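Local coordinates for protein isoform 2 of Dual oxidase maturation factor 1 (Homo sapiens, PDB 7D3F) that may be required for the maturation of the dual oxidase DUOX1 and for its transport from the endoplasmic reticulum to the plasma membrane, at residues Glu75-Gln80 with Leu222-Ala227; Ile99-Gly104 with Val108-Thr113; Tyr126-Thr131 with Asp152-Leu157. All blocks are in the same frame, centred on the assembly; numbering follows the deposited sequence.

All three contacts reach the same antiparallel sheet, which lies in regions predicted to be extracellular. Contact 1 joins the start of strand 77-86 to helix 203-229, much of it predicted to be transmembrane. Contact 2 is the hairpin next to it, its centre about 13 Å from that of contact 1: Leu101 and Val103 bond to the backbone of Gly79 and Ser77. Strand 122-131 follows on the hairpin's other side, pairing at Ile110 and Leu112 with Glu128 and Tyr126. Contact 3 sets helix 152-160 against that strand, its centre about 7 Å from that of contact 2. Contacts 2 and 3 share the N-acetylglucosamine carried by Asn109; the side chain of Trp76 in contact 1 is about 10 Å from an N-acetylglucosamine.

Contact 1: Glu75-Gln80 with Leu222-Ala227; sequences EWSVGQ and LFFSMA
The CA atoms of Trp76 and Phe224 come within 8.8 Å where the loop leading into strand 77-80 passes helix 222-227, and aromatic side chains fill the gap. Phe224 has its CG anti to the backbone N (chi1 -172°), which carries the ring out to Trp76 and Ser77. It lies askew to the indole: the six-membered ring of Trp76 and the Phe224 ring have centroids 4.9 Å apart and planes at 46°, an oblique pair. Trp76 CE3 sits over one face of the phenyl ring, toward its rim, while Trp76 CB reaches the far end of that ring, 3.5 Å from Phe224 CZ. Ser77 OG approaches in the ring plane at the edge, 3.6 Å from Phe224 CE2. Trp76 and Ser77 both face Val103, a classic beta bulge, which is consistent with two consecutive residues meeting one phenyl ring. Around them, Thr180 and Leu184 of helix 169-199 and Leu105 also line the indole. Apolar contact therefore joins the loop at the start of the sheet's strand 77-86 to a predicted transmembrane helix, while the polar atoms turn elsewhere: Trp76 NE1 is bonded to Val70 O, and Ser77 OG has a weak bond to Tyr173 OH.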
loop_
_atom_site.group_PDB
_atom_site.type_symbol
_atom_site.label_atom_id
_atom_site.label_comp_id
_atom_site.label_asym_id
_atom_site.label_seq_id
_atom_site.Cartn_x
_atom_site.Cartn_y
_atom_site.Cartn_z
ATOM N N GLU B 75 6.288 -26.225 2.828
ATOM C CA GLU B 75 6.911 -27.539 2.737
ATOM C C GLU B 75 8.048 -27.692 3.742
ATOM O O GLU B 75 9.015 -28.412 3.490
ATOM C CB GLU B 75 7.420 -27.793 1.317
ATOM C CG GLU B 75 6.334 -27.870 0.254
ATOM C CD GLU B 75 5.770 -29.269 0.085
ATOM O OE1 GLU B 75 5.654 -29.996 1.094
ATOM O OE2 GLU B 75 5.449 -29.646 -1.063
ATOM N N TRP B 76 7.945 -27.019 4.887
ATOM C CA TRP B 76 9.014 -27.052 5.878
ATOM C C TRP B 76 8.889 -28.243 6.825
ATOM O O TRP B 76 9.877 -28.939 7.078
ATOM C CB TRP B 76 9.037 -25.740 6.663
ATOM C CG TRP B 76 9.614 -24.602 5.883
ATOM C CD1 TRP B 76 8.953 -23.781 5.016
ATOM C CD2 TRP B 76 10.976 -24.161 5.891
ATOM N NE1 TRP B 76 9.820 -22.855 4.486
ATOM C CE2 TRP B 76 11.068 -23.067 5.009
ATOM C CE3 TRP B 76 12.128 -24.585 6.561
ATOM C CZ2 TRP B 76 12.264 -22.392 4.780
ATOM C CZ3 TRP B 76 13.313 -23.914 6.333
ATOM C CH2 TRP B 76 13.373 -22.830 5.449
ATOM N N SER B 77 7.694 -28.490 7.354
ATOM C CA SER B 77 7.437 -29.643 8.217
ATOM C C SER B 77 6.300 -30.444 7.592
ATOM O O SER B 77 5.136 -30.046 7.678
ATOM C CB SER B 77 7.099 -29.201 9.638
ATOM O OG SER B 77 8.166 -28.467 10.213
ATOM N N VAL B 78 6.625 -31.566 6.962
ATOM C CA VAL B 78 5.636 -32.337 6.219
ATOM C C VAL B 78 5.404 -33.674 6.908
ATOM O O VAL B 78 6.307 -34.260 7.517
ATOM C CB VAL B 78 6.054 -32.543 4.747
ATOM C CG1 VAL B 78 6.317 -31.202 4.078
ATOM C CG2 VAL B 78 7.274 -33.446 4.650
ATOM N N GLY B 79 4.164 -34.141 6.821
ATOM C CA GLY B 79 3.804 -35.460 7.307
ATOM C C GLY B 79 2.572 -35.946 6.585
ATOM O O GLY B 79 1.766 -35.146 6.102
ATOM N N GLN B 80 2.420 -37.267 6.511
ATOM C CA GLN B 80 1.301 -37.840 5.773
ATOM C C GLN B 80 1.014 -39.244 6.283
ATOM O O GLN B 80 1.942 -40.039 6.467
ATOM C CB GLN B 80 1.599 -37.868 4.270
ATOM C CG GLN B 80 0.554 -38.594 3.440
ATOM C CD GLN B 80 0.865 -38.560 1.957
ATOM O OE1 GLN B 80 1.560 -37.665 1.478
ATOM N NE2 GLN B 80 0.354 -39.542 1.222
ATOM N N LEU B 222 18.937 -23.100 10.524
ATOM C CA LEU B 222 19.291 -23.402 11.907
ATOM C C LEU B 222 18.237 -22.879 12.873
ATOM O O LEU B 222 17.866 -23.571 13.829
ATOM C CB LEU B 222 20.664 -22.815 12.233
ATOM C CG LEU B 222 21.261 -23.154 13.600
ATOM C CD1 LEU B 222 22.708 -23.595 13.449
ATOM C CD2 LEU B 222 21.160 -21.966 14.542
ATOM N N PHE B 223 17.740 -21.661 12.642
ATOM C CA PHE B 223 16.716 -21.111 13.521
ATOM C C PHE B 223 15.437 -21.931 13.448
ATOM O O PHE B 223 14.816 -22.211 14.481
ATOM C CB PHE B 223 16.431 -19.649 13.174
ATOM C CG PHE B 223 15.596 -18.937 14.208
ATOM C CD1 PHE B 223 16.195 -18.128 15.160
ATOM C CD2 PHE B 223 14.218 -19.089 14.237
ATOM C CE1 PHE B 223 15.434 -17.477 16.115
ATOM C CE2 PHE B 223 13.455 -18.447 15.193
ATOM C CZ PHE B 223 14.063 -17.637 16.130
ATOM N N PHE B 224 15.020 -22.322 12.241
ATOM C CA PHE B 224 13.811 -23.129 12.120
ATOM C C PHE B 224 13.971 -24.454 12.853
ATOM O O PHE B 224 13.082 -24.872 13.605
ATOM C CB PHE B 224 13.468 -23.363 10.648
ATOM C CG PHE B 224 12.135 -24.024 10.436
ATOM C CD1 PHE B 224 10.973 -23.271 10.398
ATOM C CD2 PHE B 224 12.042 -25.398 10.282
ATOM C CE1 PHE B 224 9.744 -23.875 10.207
ATOM C CE2 PHE B 224 10.817 -26.008 10.092
ATOM C CZ PHE B 224 9.667 -25.244 10.056
ATOM N N SER B 225 15.117 -25.117 12.669
ATOM C CA SER B 225 15.348 -26.393 13.339
ATOM C C SER B 225 15.328 -26.234 14.854
ATOM O O SER B 225 14.653 -26.993 15.561
ATOM C CB SER B 225 16.678 -26.995 12.882
ATOM O OG SER B 225 16.610 -27.420 11.535
ATOM N N MET B 226 16.054 -25.240 15.371
ATOM C CA MET B 226 16.150 -25.071 16.817
ATOM C C MET B 226 14.807 -24.690 17.428
ATOM O O MET B 226 14.452 -25.177 18.507
ATOM C CB MET B 226 17.211 -24.024 17.156
ATOM C CG MET B 226 18.636 -24.432 16.798
ATOM S SD MET B 226 19.191 -25.941 17.618
ATOM C CE MET B 226 19.041 -27.140 16.293
ATOM N N ALA B 227 14.042 -23.827 16.756
ATOM C CA ALA B 227 12.776 -23.378 17.320
ATOM C C ALA B 227 11.683 -24.433 17.204
ATOM O O ALA B 227 10.806 -24.499 18.072
ATOM C CB ALA B 227 12.333 -22.079 16.649
#

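Contact 2: Ile99-Gly104 with Val108-Thr113; sequences IGLQVG and VNITLT. With NAG (2-acetamido-2-deoxy-beta-D-glucopyranose), chain E.
A beta hairpin, strands 94-103 and 107-114, brings Gly100 opposite Thr111 and Gln102 opposite Asn109 as hydrogen-bonded antiparallel pairs. Gly100 N gives to Thr111 O and Thr111 N to Gly100 O, both at 2.9 Å and nearly straight. In the second pair, Gln102 N lies in the carbonyl plane of Asn109 O but its N-H is bent (138°), whereas Asn109 N reaches Gln102 O from above that carbonyl's plane. Thr111 OG1 also gives a weak bond to Gly100 O, 3.3 Å; chi1 of 63° sets the hydroxyl between the residue's own N and carbonyl carbon, where it reaches that oxygen. On the apolar face Leu101 CD1 touches Val108 CG2 at 3.6 Å and lies beside Ile110 CG1, while Ile99 CG1 runs alongside Leu112 CD1, also 3.6 Å. Ile99, Leu101 and Ile110 are packed under helix 152-160. On the other face Gln102 OE1 approaches Thr111 CG2, and Gln102 NE2 bonds weakly to Glu75 OE1. Of the two amides Asn109 alone carries sugar: its backbone N and O are both bonded to Gln102, while its ND2 is joined covalently to C1 of N-acetylglucosamine and still hydrogen-bonds Asn127 OD1.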
loop_
_atom_site.group_PDB
_atom_site.type_symbol
_atom_site.label_atom_id
_atom_site.label_comp_id
_atom_site.label_asym_id
_atom_site.label_seq_id
_atom_site.Cartn_x
_atom_site.Cartn_y
_atom_site.Cartn_z
ATOM N N ILE B 99 -4.263 -38.146 5.026
ATOM C CA ILE B 99 -4.272 -36.890 5.762
ATOM C C ILE B 99 -2.832 -36.418 5.889
ATOM O O ILE B 99 -1.966 -37.163 6.368
ATOM C CB ILE B 99 -4.932 -37.051 7.141
ATOM C CG1 ILE B 99 -6.241 -37.827 7.001
ATOM C CG2 ILE B 99 -5.181 -35.691 7.770
ATOM C CD1 ILE B 99 -6.953 -38.072 8.307
ATOM N N GLY B 100 -2.578 -35.194 5.448
ATOM C CA GLY B 100 -1.235 -34.659 5.426
ATOM C C GLY B 100 -1.172 -33.281 6.046
ATOM O O GLY B 100 -2.094 -32.472 5.926
ATOM N N LEU B 101 -0.056 -33.025 6.715
ATOM C CA LEU B 101 0.232 -31.751 7.350
ATOM C C LEU B 101 1.435 -31.134 6.654
ATOM O O LEU B 101 2.443 -31.816 6.434
ATOM C CB LEU B 101 0.513 -31.942 8.842
ATOM C CG LEU B 101 0.333 -30.749 9.777
ATOM C CD1 LEU B 101 -1.132 -30.356 9.855
ATOM C CD2 LEU B 101 0.874 -31.096 11.153
ATOM N N GLN B 102 1.329 -29.853 6.302
ATOM C CA GLN B 102 2.388 -29.124 5.606
ATOM C C GLN B 102 2.566 -27.792 6.328
ATOM O O GLN B 102 1.902 -26.806 6.003
ATOM C CB GLN B 102 2.039 -28.930 4.133
ATOM C CG GLN B 102 2.179 -30.177 3.279
ATOM C CD GLN B 102 1.839 -29.919 1.823
ATOM O OE1 GLN B 102 0.814 -29.314 1.512
ATOM N NE2 GLN B 102 2.706 -30.370 0.924
ATOM N N VAL B 103 3.447 -27.769 7.319
ATOM C CA VAL B 103 3.688 -26.576 8.118
ATOM C C VAL B 103 4.748 -25.733 7.423
ATOM O O VAL B 103 5.878 -26.191 7.210
ATOM C CB VAL B 103 4.122 -26.940 9.544
ATOM C CG1 VAL B 103 4.188 -25.694 10.400
ATOM C CG2 VAL B 103 3.169 -27.962 10.145
ATOM N N GLY B 104 4.379 -24.503 7.064
ATOM C CA GLY B 104 5.286 -23.555 6.469
ATOM C C GLY B 104 5.660 -22.434 7.421
ATOM O O GLY B 104 5.442 -22.502 8.633
ATOM N N VAL B 108 -0.057 -23.193 8.163
ATOM C CA VAL B 108 -0.100 -24.640 7.994
ATOM C C VAL B 108 -1.161 -24.985 6.957
ATOM O O VAL B 108 -2.271 -24.441 6.988
ATOM C CB VAL B 108 -0.376 -25.362 9.330
ATOM C CG1 VAL B 108 -1.638 -24.822 9.994
ATOM C CG2 VAL B 108 -0.473 -26.863 9.117
ATOM N N ASN B 109 -0.813 -25.876 6.032
ATOM C CA ASN B 109 -1.736 -26.400 5.034
ATOM C C ASN B 109 -2.095 -27.832 5.409
ATOM O O ASN B 109 -1.214 -28.691 5.532
ATOM C CB ASN B 109 -1.123 -26.339 3.634
ATOM C CG ASN B 109 -1.411 -25.026 2.926
ATOM O OD1 ASN B 109 -0.919 -23.971 3.323
ATOM N ND2 ASN B 109 -2.211 -25.092 1.865
ATOM N N ILE B 110 -3.386 -28.082 5.586
ATOM C CA ILE B 110 -3.907 -29.396 5.941
ATOM C C ILE B 110 -4.557 -29.986 4.700
ATOM O O ILE B 110 -5.481 -29.388 4.131
ATOM C CB ILE B 110 -4.906 -29.312 7.105
ATOM C CG1 ILE B 110 -4.267 -28.596 8.295
ATOM C CG2 ILE B 110 -5.381 -30.701 7.498
ATOM C CD1 ILE B 110 -5.252 -28.210 9.367
ATOM N N THR B 111 -4.076 -31.148 4.274
ATOM C CA THR B 111 -4.579 -31.821 3.088
ATOM C C THR B 111 -5.323 -33.086 3.491
ATOM O O THR B 111 -4.856 -33.852 4.337
ATOM C CB THR B 111 -3.442 -32.172 2.124
ATOM O OG1 THR B 111 -2.547 -33.100 2.750
ATOM C CG2 THR B 111 -2.671 -30.920 1.730
ATOM N N LEU B 112 -6.487 -33.292 2.883
ATOM C CA LEU B 112 -7.307 -34.480 3.104
ATOM C C LEU B 112 -7.713 -34.990 1.727
ATOM O O LEU B 112 -8.623 -34.438 1.102
ATOM C CB LEU B 112 -8.525 -34.162 3.967
ATOM C CG LEU B 112 -9.529 -35.295 4.190
ATOM C CD1 LEU B 112 -8.928 -36.394 5.048
ATOM C CD2 LEU B 112 -10.807 -34.760 4.815
ATOM N N THR B 113 -7.025 -36.022 1.244
ATOM C CA THR B 113 -7.256 -36.561 -0.092
ATOM C C THR B 113 -7.868 -37.947 0.042
ATOM O O THR B 113 -7.219 -38.870 0.543
ATOM C CB THR B 113 -5.958 -36.615 -0.893
ATOM O OG1 THR B 113 -5.397 -35.300 -0.993
ATOM C CG2 THR B 113 -6.225 -37.155 -2.288
HETATM C C1 NAG E . -2.574 -23.925 1.098
HETATM C C2 NAG E . -2.056 -24.011 -0.340
HETATM C C3 NAG E . -2.522 -22.800 -1.148
HETATM C C4 NAG E . -4.032 -22.624 -1.041
HETATM C C5 NAG E . -4.448 -22.585 0.427
HETATM C C6 NAG E . -5.943 -22.521 0.636
HETATM C C7 NAG E . 0.050 -25.118 -0.946
HETATM C C8 NAG E . 1.546 -25.056 -0.875
HETATM N N2 NAG E . -0.606 -24.110 -0.362
HETATM O O3 NAG E . -2.147 -22.967 -2.510
HETATM O O4 NAG E . -4.411 -21.411 -1.684
HETATM O O5 NAG E . -3.993 -23.772 1.090
HETATM O O6 NAG E . -6.590 -23.674 0.112
HETATM O O7 NAG E . -0.537 -26.038 -1.506
#

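Contact 3: Tyr126-Thr131 with Asp152-Leu157; sequences YNEEFT and DPVLYL. With MAN (alpha-D-mannopyranose), chain C; NAG (2-acetamido-2-deoxy-beta-D-glucopyranose), chain E; MAN (alpha-D-mannopyranose), chain D; MAN (alpha-D-mannopyranose), chain F.
Val154 of helix 152-157 rests on Tyr126, Glu128 and Phe130 of strand 126-131, in a helix-on-sheet layer whose two axes run almost parallel, 23° apart and 10.2 Å at closest approach. The helix opens with Asp152 and Pro153, and its first turn is closed by the bond from Tyr156 N to Asp152 O. Val154 then supplies the contact. Val154 CG1, anti to the backbone N (chi1 176°), comes 3.7 Å from Glu128 CG, the two side chains crossing at about a right angle. The same methyl, Val154 CG1, meets the Phe130 ring at its edge, 4.1 Å from Phe130 CE1, while Val154 CG2 lies 4.4 Å from Tyr126 CB. Leu155 turns to helix 138-148, and Tyr156 OH bonds to an acidic side chain of another protein chain. Leu157 packs on Ile99 and Leu101 of strand 94-103 and Ile110 of strand 107-114, so with Val154 on strand 122-131 the helix lies over three strands.

The same strand also meets the glycan. Tyr126 has O3 of the chain D mannose over the centre of one ring face, and its OH bonds to Tyr87 OH. Asn127 ND2 gives to O7 of the N-acetylglucosamine at 3.1 Å, and Asn127 N to O6 of the chain C mannose at 2.7 Å. Glu128 thus serves two surroundings: its aliphatic part meets the helix, and the bend at chi2 (-72°) swings the carboxylate to the glycan, where Glu128 OE2 accepts from O4 of the chain C mannose at 2.6 Å.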
loop_
_atom_site.group_PDB
_atom_site.type_symbol
_atom_site.label_atom_id
_atom_site.label_comp_id
_atom_site.label_asym_id
_atom_site.label_seq_id
_atom_site.Cartn_x
_atom_site.Cartn_y
_atom_site.Cartn_z
ATOM N N TYR B 126 -9.443 -31.930 -0.094
ATOM C CA TYR B 126 -9.294 -30.674 0.629
ATOM C C TYR B 126 -7.827 -30.291 0.771
ATOM O O TYR B 126 -6.970 -31.138 1.031
ATOM C CB TYR B 126 -9.923 -30.778 2.018
ATOM C CG TYR B 126 -11.400 -31.085 2.018
ATOM C CD1 TYR B 126 -11.855 -32.396 1.971
ATOM C CD2 TYR B 126 -12.341 -30.066 2.077
ATOM C CE1 TYR B 126 -13.202 -32.683 1.975
ATOM C CE2 TYR B 126 -13.693 -30.344 2.082
ATOM C CZ TYR B 126 -14.117 -31.655 2.031
ATOM O OH TYR B 126 -15.460 -31.943 2.035
ATOM N N ASN B 127 -7.546 -28.996 0.616
ATOM C CA ASN B 127 -6.235 -28.422 0.927
ATOM C C ASN B 127 -6.503 -27.057 1.558
ATOM O O ASN B 127 -6.564 -26.039 0.861
ATOM C CB ASN B 127 -5.357 -28.319 -0.314
ATOM C CG ASN B 127 -3.968 -27.797 -0.006
ATOM O OD1 ASN B 127 -3.549 -27.758 1.151
ATOM N ND2 ASN B 127 -3.242 -27.398 -1.043
ATOM N N GLU B 128 -6.644 -27.042 2.879
ATOM C CA GLU B 128 -7.003 -25.842 3.618
ATOM C C GLU B 128 -5.757 -25.174 4.180
ATOM O O GLU B 128 -4.747 -25.828 4.445
ATOM C CB GLU B 128 -7.969 -26.173 4.759
ATOM C CG GLU B 128 -9.217 -26.924 4.329
ATOM C CD GLU B 128 -10.196 -26.053 3.566
ATOM O OE1 GLU B 128 -10.021 -24.816 3.555
ATOM O OE2 GLU B 128 -11.145 -26.609 2.979
ATOM N N GLU B 129 -5.838 -23.860 4.364
ATOM C CA GLU B 129 -4.738 -23.078 4.907
ATOM C C GLU B 129 -5.184 -22.359 6.170
ATOM O O GLU B 129 -6.281 -21.791 6.219
ATOM C CB GLU B 129 -4.223 -22.060 3.886
ATOM C CG GLU B 129 -3.078 -21.196 4.384
ATOM C CD GLU B 129 -2.526 -20.284 3.306
ATOM O OE1 GLU B 129 -1.288 -20.229 3.149
ATOM O OE2 GLU B 129 -3.332 -19.631 2.611
ATOM N N PHE B 130 -4.328 -22.387 7.187
ATOM C CA PHE B 130 -4.552 -21.663 8.433
ATOM C C PHE B 130 -3.275 -20.895 8.742
ATOM O O PHE B 130 -2.240 -21.502 9.034
ATOM C CB PHE B 130 -4.918 -22.616 9.570
ATOM C CG PHE B 130 -6.181 -23.390 9.326
ATOM C CD1 PHE B 130 -6.151 -24.597 8.648
ATOM C CD2 PHE B 130 -7.399 -22.909 9.773
ATOM C CE1 PHE B 130 -7.312 -25.310 8.421
ATOM C CE2 PHE B 130 -8.562 -23.616 9.550
ATOM C CZ PHE B 130 -8.520 -24.819 8.873
ATOM N N THR B 131 -3.342 -19.571 8.659
ATOM C CA THR B 131 -2.163 -18.722 8.750
ATOM C C THR B 131 -2.042 -18.107 10.137
ATOM O O THR B 131 -3.028 -17.634 10.710
ATOM C CB THR B 131 -2.208 -17.611 7.698
ATOM O OG1 THR B 131 -3.420 -16.860 7.843
ATOM C CG2 THR B 131 -2.145 -18.200 6.298
ATOM N N ASP B 152 -13.882 -33.428 9.576
ATOM C CA ASP B 152 -13.351 -33.643 10.921
ATOM C C ASP B 152 -11.829 -33.711 10.979
ATOM O O ASP B 152 -11.247 -33.095 11.888
ATOM C CB ASP B 152 -13.984 -34.899 11.531
ATOM C CG ASP B 152 -15.497 -34.816 11.597
ATOM O OD1 ASP B 152 -16.168 -35.685 11.000
ATOM O OD2 ASP B 152 -16.016 -33.875 12.234
ATOM N N PRO B 153 -11.126 -34.447 10.105
ATOM C CA PRO B 153 -9.653 -34.434 10.191
ATOM C C PRO B 153 -9.047 -33.051 10.024
ATOM O O PRO B 153 -8.085 -32.705 10.727
ATOM C CB PRO B 153 -9.230 -35.379 9.057
ATOM C CG PRO B 153 -10.401 -36.265 8.848
ATOM C CD PRO B 153 -11.597 -35.396 9.078
ATOM N N VAL B 154 -9.595 -32.241 9.115
ATOM C CA VAL B 154 -9.069 -30.897 8.897
ATOM C C VAL B 154 -9.270 -30.043 10.142
ATOM O O VAL B 154 -8.360 -29.332 10.583
ATOM C CB VAL B 154 -9.726 -30.257 7.660
ATOM C CG1 VAL B 154 -9.245 -28.826 7.485
ATOM C CG2 VAL B 154 -9.426 -31.081 6.417
ATOM N N LEU B 155 -10.466 -30.109 10.732
ATOM C CA LEU B 155 -10.736 -29.349 11.948
ATOM C C LEU B 155 -9.848 -29.809 13.094
ATOM O O LEU B 155 -9.372 -28.991 13.888
ATOM C CB LEU B 155 -12.211 -29.472 12.331
ATOM C CG LEU B 155 -13.219 -28.817 11.388
ATOM C CD1 LEU B 155 -14.631 -28.993 11.919
ATOM C CD2 LEU B 155 -12.892 -27.344 11.198
ATOM N N TYR B 156 -9.618 -31.118 13.200
ATOM C CA TYR B 156 -8.762 -31.650 14.256
ATOM C C TYR B 156 -7.332 -31.139 14.117
ATOM O O TYR B 156 -6.738 -30.640 15.082
ATOM C CB TYR B 156 -8.811 -33.179 14.222
ATOM C CG TYR B 156 -7.717 -33.879 14.994
ATOM C CD1 TYR B 156 -6.609 -34.404 14.341
ATOM C CD2 TYR B 156 -7.801 -34.032 16.371
ATOM C CE1 TYR B 156 -5.609 -35.052 15.039
ATOM C CE2 TYR B 156 -6.805 -34.679 17.077
ATOM C CZ TYR B 156 -5.712 -35.187 16.405
ATOM O OH TYR B 156 -4.717 -35.833 17.104
ATOM N N LEU B 157 -6.769 -31.237 12.911
ATOM C CA LEU B 157 -5.401 -30.770 12.708
ATOM C C LEU B 157 -5.293 -29.255 12.843
ATOM O O LEU B 157 -4.242 -28.749 13.255
ATOM C CB LEU B 157 -4.881 -31.229 11.346
ATOM C CG LEU B 157 -4.441 -32.694 11.281
ATOM C CD1 LEU B 157 -3.853 -33.022 9.919
ATOM C CD2 LEU B 157 -3.441 -33.000 12.386
HETATM C C1 MAN C . -11.962 -26.030 -2.810
HETATM C C2 MAN C . -13.252 -26.468 -2.108
HETATM C C3 MAN C . -13.396 -25.680 -0.818
HETATM C C4 MAN C . -12.162 -25.892 0.066
HETATM C C5 MAN C . -10.889 -25.505 -0.705
HETATM C C6 MAN C . -9.623 -25.843 0.049
HETATM O O2 MAN C . -13.143 -27.828 -1.700
HETATM O O3 MAN C . -14.576 -26.035 -0.106
HETATM O O4 MAN C . -12.261 -25.095 1.235
HETATM O O5 MAN C . -10.844 -26.219 -1.967
HETATM O O6 MAN C . -9.500 -27.261 0.098
HETATM C C1 NAG E . -2.574 -23.925 1.098
HETATM C C2 NAG E . -2.056 -24.011 -0.340
HETATM C C3 NAG E . -2.522 -22.800 -1.148
HETATM C C4 NAG E . -4.032 -22.624 -1.041
HETATM C C5 NAG E . -4.448 -22.585 0.427
HETATM C C6 NAG E . -5.943 -22.521 0.636
HETATM C C7 NAG E . 0.050 -25.118 -0.946
HETATM C C8 NAG E . 1.546 -25.056 -0.875
HETATM N N2 NAG E . -0.606 -24.110 -0.362
HETATM O O3 NAG E . -2.147 -22.967 -2.510
HETATM O O4 NAG E . -4.411 -21.411 -1.684
HETATM O O5 NAG E . -3.993 -23.772 1.090
HETATM O O6 NAG E . -6.590 -23.674 0.112
HETATM O O7 NAG E . -0.537 -26.038 -1.506
HETATM C C1 MAN D . -14.287 -28.573 -2.162
HETATM C C2 MAN D . -14.215 -29.957 -1.487
HETATM C C3 MAN D . -13.008 -30.704 -2.020
HETATM C C4 MAN D . -13.098 -30.816 -3.547
HETATM C C5 MAN D . -13.177 -29.411 -4.164
HETATM C C6 MAN D . -13.391 -29.439 -5.665
HETATM O O2 MAN D . -15.328 -30.759 -1.861
HETATM O O3 MAN D . -12.887 -31.996 -1.437
HETATM O O4 MAN D . -11.959 -31.482 -4.052
HETATM O O5 MAN D . -14.288 -28.684 -3.579
HETATM O O6 MAN D . -13.398 -28.096 -6.137
HETATM C C1 MAN F . -16.327 -30.726 -0.824
HETATM C C2 MAN F . -17.101 -32.048 -0.924
HETATM C C3 MAN F . -17.836 -32.096 -2.261
HETATM C C4 MAN F . -18.692 -30.832 -2.471
HETATM C C5 MAN F . -17.843 -29.563 -2.277
HETATM C C6 MAN F . -18.667 -28.292 -2.304
HETATM O O2 MAN F . -18.113 -32.137 0.078
HETATM O O3 MAN F . -18.643 -33.261 -2.375
HETATM O O4 MAN F . -19.228 -30.829 -3.782
HETATM O O5 MAN F . -17.180 -29.621 -0.997
HETATM O O6 MAN F . -17.788 -27.189 -2.116
#